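Local coordinates for BIFUNCTIONAL PROTEIN Proline utilization A (PutA) (Corynebacterium freiburgense, PDB 5UX5), which probably catalyses both steps of proline oxidation to glutamate, joining an FAD-dependent proline dehydrogenase to an NAD-dependent aldehyde dehydrogenase in one chain, at residues Ile243-Glu247 with Gln277-Phe281; Lys292-Val298 with Asn344-Ala350; Leu373-Gln379 with Val393-Tyr399. All blocks are in the same frame, centred on the assembly; numbering follows the deposited sequence.

Interaction 1 (Ile243-Glu247 with Gln277-Phe281)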
loop_
_atom_site.group_PDB
_atom_site.type_symbol
_atom_site.label_atom_id
_atom_site.label_comp_id
_atom_site.label_asym_id
_atom_site.label_seq_id
_atom_site.Cartn_x
_atom_site.Cartn_y
_atom_site.Cartn_z
ATOM N N ILE A 243 14.291 20.913 -0.902
ATOM C CA ILE A 243 14.501 22.318 -0.556
ATOM C C ILE A 243 15.432 22.421 0.637
ATOM O O ILE A 243 16.296 23.310 0.702
ATOM C CB ILE A 243 13.168 23.017 -0.249
ATOM C CG1 ILE A 243 12.321 23.191 -1.487
ATOM C CG2 ILE A 243 13.415 24.351 0.425
ATOM C CD1 ILE A 243 10.902 23.449 -1.115
ATOM N N ARG A 244 15.240 21.539 1.623
ATOM C CA ARG A 244 16.097 21.567 2.799
ATOM C C ARG A 244 17.518 21.154 2.441
ATOM O O ARG A 244 18.496 21.726 2.942
ATOM C CB ARG A 244 15.533 20.664 3.881
ATOM C CG ARG A 244 16.327 20.695 5.117
ATOM C CD ARG A 244 15.652 19.933 6.180
ATOM N NE ARG A 244 16.586 19.623 7.252
ATOM C CZ ARG A 244 16.263 18.923 8.329
ATOM N NH1 ARG A 244 15.022 18.458 8.464
ATOM N NH2 ARG A 244 17.174 18.687 9.256
ATOM N N LEU A 245 17.652 20.146 1.590
ATOM C CA LEU A 245 18.971 19.764 1.118
ATOM C C LEU A 245 19.652 20.942 0.436
ATOM O O LEU A 245 20.786 21.292 0.765
ATOM C CB LEU A 245 18.832 18.567 0.175
ATOM C CG LEU A 245 19.888 18.342 -0.887
ATOM C CD1 LEU A 245 21.187 17.958 -0.203
ATOM C CD2 LEU A 245 19.385 17.272 -1.847
ATOM N N PHE A 246 18.928 21.604 -0.467
ATOM C CA PHE A 246 19.452 22.748 -1.211
ATOM C C PHE A 246 19.933 23.855 -0.279
ATOM O O PHE A 246 21.061 24.332 -0.410
ATOM C CB PHE A 246 18.356 23.250 -2.135
ATOM C CG PHE A 246 18.779 24.272 -3.150
ATOM C CD1 PHE A 246 19.647 23.946 -4.168
ATOM C CD2 PHE A 246 18.183 25.538 -3.161
ATOM C CE1 PHE A 246 19.985 24.902 -5.153
ATOM C CE2 PHE A 246 18.502 26.482 -4.130
ATOM C CZ PHE A 246 19.403 26.164 -5.125
ATOM N N GLU A 247 19.106 24.254 0.694
ATOM C CA GLU A 247 19.429 25.433 1.498
ATOM C C GLU A 247 20.509 25.152 2.528
ATOM O O GLU A 247 21.390 25.987 2.756
ATOM C CB GLU A 247 18.171 25.969 2.172
ATOM C CG GLU A 247 17.215 26.516 1.151
ATOM C CD GLU A 247 15.930 27.101 1.717
ATOM O OE1 GLU A 247 15.018 27.293 0.904
ATOM O OE2 GLU A 247 15.794 27.327 2.938
ATOM N N GLN A 277 9.687 31.344 0.085
ATOM C CA GLN A 277 10.701 31.021 1.069
ATOM C C GLN A 277 12.077 30.958 0.424
ATOM O O GLN A 277 13.060 31.436 1.005
ATOM C CB GLN A 277 10.355 29.710 1.756
ATOM C CG GLN A 277 11.156 29.422 2.999
ATOM C CD GLN A 277 12.538 28.896 2.624
ATOM O OE1 GLN A 277 12.718 28.372 1.525
ATOM N NE2 GLN A 277 13.500 28.997 3.538
ATOM N N LEU A 278 12.165 30.386 -0.780
ATOM C CA LEU A 278 13.446 30.355 -1.474
ATOM C C LEU A 278 13.913 31.752 -1.874
ATOM O O LEU A 278 15.115 32.036 -1.816
ATOM C CB LEU A 278 13.354 29.442 -2.698
ATOM C CG LEU A 278 13.478 27.943 -2.407
ATOM C CD1 LEU A 278 12.672 27.117 -3.373
ATOM C CD2 LEU A 278 14.916 27.581 -2.528
ATOM N N ALA A 279 12.986 32.658 -2.205
ATOM C CA ALA A 279 13.390 34.014 -2.560
ATOM C C ALA A 279 13.945 34.736 -1.346
ATOM O O ALA A 279 14.942 35.461 -1.454
ATOM C CB ALA A 279 12.217 34.796 -3.151
ATOM N N ASP A 280 13.338 34.523 -0.172
ATOM C CA ASP A 280 13.915 35.104 1.034
ATOM C C ASP A 280 15.265 34.470 1.323
ATOM O O ASP A 280 16.232 35.185 1.615
ATOM C CB ASP A 280 12.981 34.951 2.248
ATOM C CG ASP A 280 11.637 35.699 2.083
ATOM O OD1 ASP A 280 11.544 36.681 1.288
ATOM O OD2 ASP A 280 10.676 35.323 2.799
ATOM N N PHE A 281 15.363 33.136 1.158
ATOM C CA PHE A 281 16.623 32.427 1.380
ATOM C C PHE A 281 17.748 33.029 0.540
ATOM O O PHE A 281 18.875 33.214 1.017
ATOM C CB PHE A 281 16.462 30.934 1.058
ATOM C CG PHE A 281 17.752 30.203 1.048
ATOM C CD1 PHE A 281 18.362 29.855 2.241
ATOM C CD2 PHE A 281 18.401 29.931 -0.133
ATOM C CE1 PHE A 281 19.590 29.220 2.257
ATOM C CE2 PHE A 281 19.623 29.286 -0.126
ATOM C CZ PHE A 281 20.219 28.930 1.072
#
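Glu247 lays its aliphatic chain across the Phe281 ring, and this is the tight part of the contact. CG sits over the ring centre, 3.5 Å from the centroid and 4° off the normal, a CH-pi contact. The carboxylate beyond it runs on nearly parallel to the ring, their planes 12° apart. Phe281 CG is anti to its backbone N, which slides the ring beneath Glu247 in the opposite sense. Leu278 fills the other buried corner, its CD2 lying 3.9 Å from Phe246 CD2, the two side chains crossing at about a right angle. Toward solvent the packing thins. Exposed Gln277 approaches the Glu247 carboxylate from the opposite direction, the two planes 14° apart, and its NE2 donates to the syn lone pair of Glu247 OE2 at 2.9 Å. Ile243 is a looser neighbour, with CG1 4.4 Å from Leu278 CD1. The segments run almost parallel, but their axes stay 11.9 Å apart, so long side chains rather than backbones bridge them. Both helices belong to the outer layer of the proline dehydrogenase TIM barrel: Phe246 and Leu278 rest on strands 260-265 and 293-298, while Leu245 and Arg244 turn to helix 202-221.

Interaction 2 (Lys292-Val298 with Asn344-Ala350). With FAD (flavin-adenine dinucleotide), chain E.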
loop_
_atom_site.group_PDB
_atom_site.type_symbol
_atom_site.label_atom_id
_atom_site.label_comp_id
_atom_site.label_asym_id
_atom_site.label_seq_id
_atom_site.Cartn_x
_atom_site.Cartn_y
_atom_site.Cartn_z
ATOM N N LYS A 292 24.180 33.601 -6.105
ATOM C CA LYS A 292 22.773 33.475 -6.433
ATOM C C LYS A 292 22.330 32.020 -6.433
ATOM O O LYS A 292 23.144 31.100 -6.392
ATOM C CB LYS A 292 22.470 34.097 -7.794
ATOM C CG LYS A 292 22.811 35.556 -7.906
ATOM C CD LYS A 292 22.795 35.962 -9.342
ATOM C CE LYS A 292 23.577 37.222 -9.586
ATOM N NZ LYS A 292 23.446 37.582 -11.017
ATOM N N ILE A 293 21.011 31.827 -6.394
ATOM C CA ILE A 293 20.402 30.541 -6.680
ATOM C C ILE A 293 19.653 30.672 -7.996
ATOM O O ILE A 293 19.481 31.771 -8.528
ATOM C CB ILE A 293 19.475 30.066 -5.552
ATOM C CG1 ILE A 293 18.292 31.008 -5.392
ATOM C CG2 ILE A 293 20.213 30.010 -4.268
ATOM C CD1 ILE A 293 17.262 30.503 -4.399
ATOM N N LYS A 294 19.227 29.533 -8.541
ATOM C CA LYS A 294 18.399 29.504 -9.743
ATOM C C LYS A 294 17.259 28.531 -9.534
ATOM O O LYS A 294 17.476 27.407 -9.080
ATOM C CB LYS A 294 19.168 29.089 -10.995
ATOM C CG LYS A 294 18.317 29.057 -12.251
ATOM C CD LYS A 294 19.134 28.719 -13.488
ATOM C CE LYS A 294 18.273 28.608 -14.742
ATOM N NZ LYS A 294 18.960 27.935 -15.868
ATOM N N ILE A 295 16.052 28.959 -9.868
ATOM C CA ILE A 295 14.883 28.099 -9.821
ATOM C C ILE A 295 14.494 27.764 -11.248
ATOM O O ILE A 295 14.387 28.652 -12.097
ATOM C CB ILE A 295 13.757 28.772 -9.025
ATOM C CG1 ILE A 295 14.217 28.786 -7.561
ATOM C CG2 ILE A 295 12.430 28.031 -9.196
ATOM C CD1 ILE A 295 13.480 29.634 -6.648
ATOM N N ARG A 296 14.384 26.477 -11.536
ATOM C CA ARG A 296 13.797 26.032 -12.794
ATOM C C ARG A 296 12.298 25.867 -12.566
ATOM O O ARG A 296 11.873 25.038 -11.746
ATOM C CB ARG A 296 14.417 24.718 -13.278
ATOM C CG ARG A 296 13.867 24.304 -14.643
ATOM C CD ARG A 296 14.051 22.836 -14.967
ATOM N NE ARG A 296 15.449 22.463 -15.043
ATOM C CZ ARG A 296 15.871 21.220 -14.904
ATOM N NH1 ARG A 296 14.979 20.271 -14.667
ATOM N NH2 ARG A 296 17.166 20.935 -14.974
ATOM N N LEU A 297 11.504 26.670 -13.258
ATOM C CA LEU A 297 10.055 26.582 -13.178
ATOM C C LEU A 297 9.559 25.570 -14.194
ATOM O O LEU A 297 9.763 25.763 -15.394
ATOM C CB LEU A 297 9.429 27.935 -13.476
ATOM C CG LEU A 297 9.303 28.864 -12.296
ATOM C CD1 LEU A 297 8.273 29.907 -12.659
ATOM C CD2 LEU A 297 8.908 28.063 -11.116
ATOM N N VAL A 298 8.896 24.510 -13.720
ATOM C CA VAL A 298 8.249 23.522 -14.579
ATOM C C VAL A 298 6.780 23.458 -14.189
ATOM O O VAL A 298 6.378 23.924 -13.117
ATOM C CB VAL A 298 8.897 22.118 -14.484
ATOM C CG1 VAL A 298 10.432 22.179 -14.667
ATOM C CG2 VAL A 298 8.533 21.452 -13.177
ATOM N N ASN A 344 18.683 37.977 -6.774
ATOM C CA ASN A 344 19.505 36.843 -6.388
ATOM C C ASN A 344 18.914 35.499 -6.786
ATOM O O ASN A 344 19.586 34.474 -6.629
ATOM C CB ASN A 344 19.752 36.889 -4.890
ATOM C CG ASN A 344 20.693 38.004 -4.524
ATOM O OD1 ASN A 344 21.752 38.122 -5.128
ATOM N ND2 ASN A 344 20.314 38.845 -3.561
ATOM N N VAL A 345 17.720 35.484 -7.365
ATOM C CA VAL A 345 17.069 34.269 -7.836
ATOM C C VAL A 345 16.992 34.372 -9.353
ATOM O O VAL A 345 16.117 35.061 -9.893
ATOM C CB VAL A 345 15.678 34.076 -7.214
ATOM C CG1 VAL A 345 15.202 32.643 -7.433
ATOM C CG2 VAL A 345 15.699 34.401 -5.734
ATOM N N ARG A 346 17.915 33.716 -10.049
ATOM C CA ARG A 346 17.758 33.527 -11.482
ATOM C C ARG A 346 16.667 32.492 -11.729
ATOM O O ARG A 346 16.294 31.721 -10.834
ATOM C CB ARG A 346 19.060 33.076 -12.120
ATOM C CG ARG A 346 20.285 33.942 -11.752
ATOM C CD ARG A 346 21.417 33.769 -12.741
ATOM N NE ARG A 346 20.974 34.146 -14.078
ATOM C CZ ARG A 346 20.742 33.273 -15.054
ATOM N NH1 ARG A 346 20.917 31.967 -14.841
ATOM N NH2 ARG A 346 20.332 33.699 -16.240
ATOM N N VAL A 347 16.137 32.491 -12.952
ATOM C CA VAL A 347 14.938 31.731 -13.286
ATOM C C VAL A 347 15.119 31.005 -14.607
ATOM O O VAL A 347 15.327 31.640 -15.648
ATOM C CB VAL A 347 13.704 32.635 -13.385
ATOM C CG1 VAL A 347 12.492 31.807 -13.475
ATOM C CG2 VAL A 347 13.635 33.538 -12.205
ATOM N N GLY A 348 14.946 29.687 -14.585
ATOM C CA GLY A 348 14.785 28.949 -15.819
ATOM C C GLY A 348 13.316 28.621 -16.054
ATOM O O GLY A 348 12.726 27.834 -15.303
ATOM N N ILE A 349 12.707 29.239 -17.065
ATOM C CA ILE A 349 11.357 28.873 -17.485
ATOM C C ILE A 349 11.475 27.629 -18.358
ATOM O O ILE A 349 12.093 27.658 -19.426
ATOM C CB ILE A 349 10.654 30.024 -18.234
ATOM C CG1 ILE A 349 9.802 30.901 -17.309
ATOM C CG2 ILE A 349 9.725 29.494 -19.293
ATOM C CD1 ILE A 349 10.563 31.742 -16.386
ATOM N N ALA A 350 10.892 26.527 -17.901
ATOM C CA ALA A 350 10.983 25.242 -18.587
ATOM C C ALA A 350 9.599 24.935 -19.147
ATOM O O ALA A 350 8.754 24.354 -18.464
ATOM C CB ALA A 350 11.468 24.125 -17.655
HETATM P PA FAD E . 1.532 22.511 -21.495
HETATM O O1A FAD E . 0.565 21.743 -22.460
HETATM O O2A FAD E . 1.367 23.947 -21.318
HETATM O O5B FAD E . 1.558 22.107 -20.069
HETATM C C5B FAD E . 1.270 20.767 -19.714
HETATM C C4B FAD E . 1.293 20.655 -18.201
HETATM O O4B FAD E . 0.089 21.100 -17.647
HETATM C C3B FAD E . 1.465 19.251 -17.716
HETATM O O3B FAD E . 2.762 18.768 -17.713
HETATM C C2B FAD E . 0.890 19.320 -16.347
HETATM O O2B FAD E . 1.846 19.654 -15.409
HETATM C C1B FAD E . -0.207 20.333 -16.501
HETATM N N9A FAD E . -1.524 19.729 -16.640
HETATM C C8A FAD E . -2.081 19.217 -17.803
HETATM N N7A FAD E . -3.304 18.720 -17.537
HETATM C C5A FAD E . -3.630 18.890 -16.196
HETATM C C6A FAD E . -4.750 18.588 -15.397
HETATM N N6A FAD E . -5.940 17.923 -15.900
HETATM N N1A FAD E . -4.722 18.914 -14.095
HETATM C C2A FAD E . -3.621 19.522 -13.552
HETATM N N3A FAD E . -2.517 19.829 -14.303
HETATM C C4A FAD E . -2.487 19.533 -15.607
HETATM N N1 FAD E . 8.882 18.082 -14.832
HETATM C C2 FAD E . 9.071 17.794 -13.431
HETATM O O2 FAD E . 7.992 17.357 -12.701
HETATM N N3 FAD E . 10.349 17.902 -12.867
HETATM C C4 FAD E . 11.447 18.327 -13.617
HETATM O O4 FAD E . 12.696 18.439 -13.032
HETATM C C4X FAD E . 11.237 18.784 -15.028
HETATM N N5 FAD E . 12.246 19.377 -15.778
HETATM C C5X FAD E . 12.000 19.838 -17.079
HETATM C C6 FAD E . 13.018 20.435 -17.846
HETATM C C7 FAD E . 12.738 20.873 -19.135
HETATM C C7M FAD E . 13.805 21.505 -19.980
HETATM C C8 FAD E . 11.479 20.750 -19.665
HETATM C C8M FAD E . 11.185 21.226 -21.051
HETATM C C9 FAD E . 10.471 20.161 -18.916
HETATM C C9A FAD E . 10.733 19.712 -17.635
HETATM N N10 FAD E . 9.666 19.128 -16.891
HETATM C C10 FAD E . 9.901 18.656 -15.582
HETATM C "C1'" FAD E . 8.341 18.960 -17.516
HETATM C "C2'" FAD E . 7.299 19.998 -17.200
HETATM O "O2'" FAD E . 6.946 19.879 -15.869
HETATM C "C3'" FAD E . 6.110 19.761 -18.157
HETATM O "O3'" FAD E . 5.580 18.525 -17.874
HETATM C "C4'" FAD E . 6.379 19.809 -19.666
HETATM O "O4'" FAD E . 7.470 20.585 -20.008
HETATM C "C5'" FAD E . 5.133 20.172 -20.506
HETATM O "O5'" FAD E . 4.382 21.293 -20.057
HETATM P P FAD E . 4.252 22.691 -20.868
HETATM O O1P FAD E . 4.522 24.028 -20.079
HETATM O O2P FAD E . 5.162 22.325 -22.104
HETATM O O3P FAD E . 2.968 22.566 -21.849
#
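The Arg346 guanidinium has Lys294 CD for a neighbour, set obliquely to its plane and 3.9 Å from NH1. The flavin is the other flat group. Val298 CG1 stands over one face of its isoalloxazine, 3.5 Å from FAD N5, and Ala350 CB covers C7 from the same face at 3.8 Å. Those two side chains also touch, at the C-terminal ends of paired parallel strands in the TIM barrel. Arg296 reaches N5 as well: NH1 lies 3.1 Å from FAD N5 in a weak hydrogen bond, its guanidinium oblique to that atom, and the chain gets there by bending at chi3 (-63°). Six backbone hydrogen bonds, from Ile293 N to Asn344 O through to Ala350 N to Leu297 O, join the strands. On the face turned to the helices, Ile295 CD1 packs 3.6 Å from Val345 CG1. On the interior face Gly348 leaves room for Lys294, whose CE comes 3.5 Å from Gly348 N. The cations inside the barrel are matched by acids of strand 373-378: Lys294 with Glu376 and Asp374, Arg296 with Glu376, Arg346 with Asp374. The Glu376 salt bridge, with Tyr185 bonded to NH2, probably helps to hold Arg296 beside N5, the hydride-accepting position of flavins, where a guanidinium so close could tune the flavin's readiness to accept the hydride.

Interaction 3 (Leu373-Gln379 with Val393-Tyr399). With FAD (flavin-adenine dinucleotide), chain E.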
loop_
_atom_site.group_PDB
_atom_site.type_symbol
_atom_site.label_atom_id
_atom_site.label_comp_id
_atom_site.label_asym_id
_atom_site.label_seq_id
_atom_site.Cartn_x
_atom_site.Cartn_y
_atom_site.Cartn_z
ATOM N N LEU A 373 16.813 35.612 -16.706
ATOM C CA LEU A 373 15.916 34.746 -17.452
ATOM C C LEU A 373 16.715 33.869 -18.396
ATOM O O LEU A 373 17.275 34.360 -19.382
ATOM C CB LEU A 373 14.887 35.561 -18.227
ATOM C CG LEU A 373 13.858 34.794 -19.048
ATOM C CD1 LEU A 373 12.945 33.995 -18.136
ATOM C CD2 LEU A 373 13.061 35.749 -19.895
ATOM N N ASP A 374 16.718 32.574 -18.110
ATOM C CA ASP A 374 17.090 31.541 -19.055
ATOM C C ASP A 374 15.807 30.809 -19.410
ATOM O O ASP A 374 14.871 30.794 -18.617
ATOM C CB ASP A 374 18.107 30.566 -18.445
ATOM C CG ASP A 374 19.378 31.260 -17.951
ATOM O OD1 ASP A 374 19.756 32.304 -18.523
ATOM O OD2 ASP A 374 20.007 30.759 -16.990
ATOM N N VAL A 375 15.742 30.237 -20.610
ATOM C CA VAL A 375 14.628 29.382 -21.033
ATOM C C VAL A 375 15.153 27.969 -21.227
ATOM O O VAL A 375 16.145 27.761 -21.939
ATOM C CB VAL A 375 13.970 29.884 -22.330
ATOM C CG1 VAL A 375 13.011 28.825 -22.867
ATOM C CG2 VAL A 375 13.262 31.218 -22.110
ATOM N N GLU A 376 14.498 26.995 -20.609
ATOM C CA GLU A 376 14.938 25.610 -20.689
ATOM C C GLU A 376 13.910 24.802 -21.476
ATOM O O GLU A 376 12.712 24.905 -21.212
ATOM C CB GLU A 376 15.181 25.050 -19.284
ATOM C CG GLU A 376 16.067 25.984 -18.398
ATOM C CD GLU A 376 16.593 25.296 -17.140
ATOM O OE1 GLU A 376 17.348 25.933 -16.354
ATOM O OE2 GLU A 376 16.242 24.111 -16.939
ATOM N N MET A 377 14.383 24.033 -22.470
ATOM C CA MET A 377 13.544 23.311 -23.425
ATOM C C MET A 377 14.070 21.891 -23.634
ATOM O O MET A 377 15.100 21.494 -23.078
ATOM C CB MET A 377 13.457 24.063 -24.767
ATOM C CG MET A 377 12.598 25.358 -24.749
ATOM S SD MET A 377 12.576 26.336 -26.281
ATOM C CE MET A 377 11.324 25.521 -27.253
ATOM N N LEU A 378 13.346 21.114 -24.445
ATOM C CA LEU A 378 13.701 19.727 -24.744
ATOM C C LEU A 378 14.591 19.649 -25.972
ATOM O O LEU A 378 14.204 20.106 -27.055
ATOM C CB LEU A 378 12.463 18.871 -24.969
ATOM C CG LEU A 378 11.798 18.633 -23.636
ATOM C CD1 LEU A 378 10.519 17.887 -23.884
ATOM C CD2 LEU A 378 12.764 17.846 -22.755
ATOM N N GLN A 379 15.776 19.071 -25.800
ATOM C CA GLN A 379 16.754 19.047 -26.879
ATOM C C GLN A 379 16.207 18.276 -28.057
ATOM O O GLN A 379 15.888 17.095 -27.938
ATOM C CB GLN A 379 18.074 18.438 -26.415
ATOM C CG GLN A 379 19.206 18.648 -27.387
ATOM C CD GLN A 379 19.313 17.510 -28.337
ATOM O OE1 GLN A 379 18.936 16.392 -27.996
ATOM N NE2 GLN A 379 19.834 17.765 -29.532
ATOM N N VAL A 393 15.816 35.678 -25.960
ATOM C CA VAL A 393 16.168 35.541 -24.553
ATOM C C VAL A 393 17.663 35.387 -24.293
ATOM O O VAL A 393 18.091 35.594 -23.152
ATOM C CB VAL A 393 15.430 34.349 -23.915
ATOM C CG1 VAL A 393 13.895 34.527 -24.000
ATOM C CG2 VAL A 393 15.880 33.036 -24.551
ATOM N N GLY A 394 18.464 35.036 -25.305
ATOM C CA GLY A 394 19.880 34.756 -25.106
ATOM C C GLY A 394 20.251 33.326 -24.702
ATOM O O GLY A 394 20.806 32.570 -25.505
ATOM N N THR A 395 19.953 32.948 -23.461
ATOM C CA THR A 395 20.327 31.651 -22.913
ATOM C C THR A 395 19.188 30.655 -23.101
ATOM O O THR A 395 18.082 30.853 -22.585
ATOM C CB THR A 395 20.663 31.766 -21.423
ATOM O OG1 THR A 395 21.610 32.816 -21.212
ATOM C CG2 THR A 395 21.237 30.448 -20.881
ATOM N N VAL A 396 19.462 29.568 -23.809
ATOM C CA VAL A 396 18.509 28.474 -23.916
ATOM C C VAL A 396 19.237 27.189 -23.547
ATOM O O VAL A 396 20.302 26.885 -24.098
ATOM C CB VAL A 396 17.889 28.403 -25.319
ATOM C CG1 VAL A 396 17.135 27.098 -25.509
ATOM C CG2 VAL A 396 16.990 29.587 -25.519
ATOM N N ILE A 397 18.682 26.449 -22.593
ATOM C CA ILE A 397 19.340 25.272 -22.039
ATOM C C ILE A 397 18.522 24.050 -22.405
ATOM O O ILE A 397 17.366 23.911 -21.980
ATOM C CB ILE A 397 19.514 25.394 -20.524
ATOM C CG1 ILE A 397 20.177 26.739 -20.208
ATOM C CG2 ILE A 397 20.330 24.226 -20.006
ATOM C CD1 ILE A 397 19.969 27.188 -18.789
ATOM N N LEU A 398 19.120 23.169 -23.197
ATOM C CA LEU A 398 18.408 22.025 -23.753
ATOM C C LEU A 398 18.562 20.789 -22.870
ATOM O O LEU A 398 19.685 20.367 -22.555
ATOM C CB LEU A 398 18.906 21.726 -25.165
ATOM C CG LEU A 398 18.587 22.826 -26.174
ATOM C CD1 LEU A 398 18.994 22.393 -27.568
ATOM C CD2 LEU A 398 17.111 23.199 -26.115
ATOM N N TYR A 399 17.428 20.204 -22.489
ATOM C CA TYR A 399 17.438 18.959 -21.732
ATOM C C TYR A 399 18.097 17.870 -22.568
ATOM O O TYR A 399 17.666 17.590 -23.684
ATOM C CB TYR A 399 16.006 18.567 -21.346
ATOM C CG TYR A 399 15.919 17.227 -20.648
ATOM C CD1 TYR A 399 16.223 17.092 -19.296
ATOM C CD2 TYR A 399 15.555 16.091 -21.344
ATOM C CE1 TYR A 399 16.167 15.846 -18.669
ATOM C CE2 TYR A 399 15.501 14.852 -20.724
ATOM C CZ TYR A 399 15.803 14.735 -19.396
ATOM O OH TYR A 399 15.722 13.490 -18.814
HETATM P PA FAD E . 1.532 22.511 -21.495
HETATM O O1A FAD E . 0.565 21.743 -22.460
HETATM O O2A FAD E . 1.367 23.947 -21.318
HETATM O O5B FAD E . 1.558 22.107 -20.069
HETATM C C5B FAD E . 1.270 20.767 -19.714
HETATM C C4B FAD E . 1.293 20.655 -18.201
HETATM O O4B FAD E . 0.089 21.100 -17.647
HETATM C C3B FAD E . 1.465 19.251 -17.716
HETATM O O3B FAD E . 2.762 18.768 -17.713
HETATM C C2B FAD E . 0.890 19.320 -16.347
HETATM O O2B FAD E . 1.846 19.654 -15.409
HETATM C C1B FAD E . -0.207 20.333 -16.501
HETATM N N9A FAD E . -1.524 19.729 -16.640
HETATM C C8A FAD E . -2.081 19.217 -17.803
HETATM N N7A FAD E . -3.304 18.720 -17.537
HETATM C C5A FAD E . -3.630 18.890 -16.196
HETATM C C6A FAD E . -4.750 18.588 -15.397
HETATM N N6A FAD E . -5.940 17.923 -15.900
HETATM N N1A FAD E . -4.722 18.914 -14.095
HETATM C C2A FAD E . -3.621 19.522 -13.552
HETATM N N3A FAD E . -2.517 19.829 -14.303
HETATM C C4A FAD E . -2.487 19.533 -15.607
HETATM N N1 FAD E . 8.882 18.082 -14.832
HETATM C C2 FAD E . 9.071 17.794 -13.431
HETATM O O2 FAD E . 7.992 17.357 -12.701
HETATM N N3 FAD E . 10.349 17.902 -12.867
HETATM C C4 FAD E . 11.447 18.327 -13.617
HETATM O O4 FAD E . 12.696 18.439 -13.032
HETATM C C4X FAD E . 11.237 18.784 -15.028
HETATM N N5 FAD E . 12.246 19.377 -15.778
HETATM C C5X FAD E . 12.000 19.838 -17.079
HETATM C C6 FAD E . 13.018 20.435 -17.846
HETATM C C7 FAD E . 12.738 20.873 -19.135
HETATM C C7M FAD E . 13.805 21.505 -19.980
HETATM C C8 FAD E . 11.479 20.750 -19.665
HETATM C C8M FAD E . 11.185 21.226 -21.051
HETATM C C9 FAD E . 10.471 20.161 -18.916
HETATM C C9A FAD E . 10.733 19.712 -17.635
HETATM N N10 FAD E . 9.666 19.128 -16.891
HETATM C C10 FAD E . 9.901 18.656 -15.582
HETATM C "C1'" FAD E . 8.341 18.960 -17.516
HETATM C "C2'" FAD E . 7.299 19.998 -17.200
HETATM O "O2'" FAD E . 6.946 19.879 -15.869
HETATM C "C3'" FAD E . 6.110 19.761 -18.157
HETATM O "O3'" FAD E . 5.580 18.525 -17.874
HETATM C "C4'" FAD E . 6.379 19.809 -19.666
HETATM O "O4'" FAD E . 7.470 20.585 -20.008
HETATM C "C5'" FAD E . 5.133 20.172 -20.506
HETATM O "O5'" FAD E . 4.382 21.293 -20.057
HETATM P P FAD E . 4.252 22.691 -20.868
HETATM O O1P FAD E . 4.522 24.028 -20.079
HETATM O O2P FAD E . 5.162 22.325 -22.104
HETATM O O3P FAD E . 2.968 22.566 -21.849
#
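Leu378 and Tyr399 are brought side by side by different first torsions: Leu378 CG is anti to its carbonyl carbon (chi1 -73°), Tyr399 CG anti to its backbone N (chi1 176°). Both side chains point the same way, and Leu378 CD2 lies 3.6 Å from Tyr399 CD2, oblique to the ring. The two segments carry the strands of a beta-alpha-beta crossover in the TIM barrel, linked through helix 383-393. Parallel backbone hydrogen bonds alternate between them, among them Val375 N to Thr395 O at 3.1 Å and Ile397 N to Val375 O at 2.9 Å. On the barrel's inner face Ile397 runs alongside Glu376; its CD1 lies 3.8 Å from Glu376 OE1 and also meets Asp374 CB. This methyl thus touches both acids, which have basic partners on strands 293-298 and 345-350, while Tyr185 gives Glu376 a further hydrogen bond. The outer face is apolar: Val375 CG2 packs 3.9 Å from Val393 CG1, crossing at about a right angle, and Leu398 CD2 reaches Met377 CB. Helix 354-367 covers Val375 and Val393, and helix 383-393 meets Met377 and Val396. Past the inner acids the strand ends meet the dimethylbenzene end of the flavin. Tyr399 anchors its hydroxyl on Asn155, Leu378 CG sits 3.7 Å from FAD C8M, and Met377 O, which also accepts the hydrogen bond of Tyr399 N, lies 3.4 Å from FAD C7M.

From the N terminus, interaction 1 comes first, closing a loop that leaves helix 239-251, passes through strand 260-265 and returns on helix 271-287. That helix leads directly into strand 293-298, where interaction 2 opens; its longer loop contains helices 303-313 and 323-337. Interaction 3 closes the shortest loop, around helix 383-393. The three follow in series, none nested and none crossing. Interaction 1 ties the outer helices together and packs on the apolar back of interaction 2 through Leu278 and Phe246. Interactions 2 and 3 share one barrel sheet, strands 345-350 and 373-378 being neighbours, and both border the same FAD.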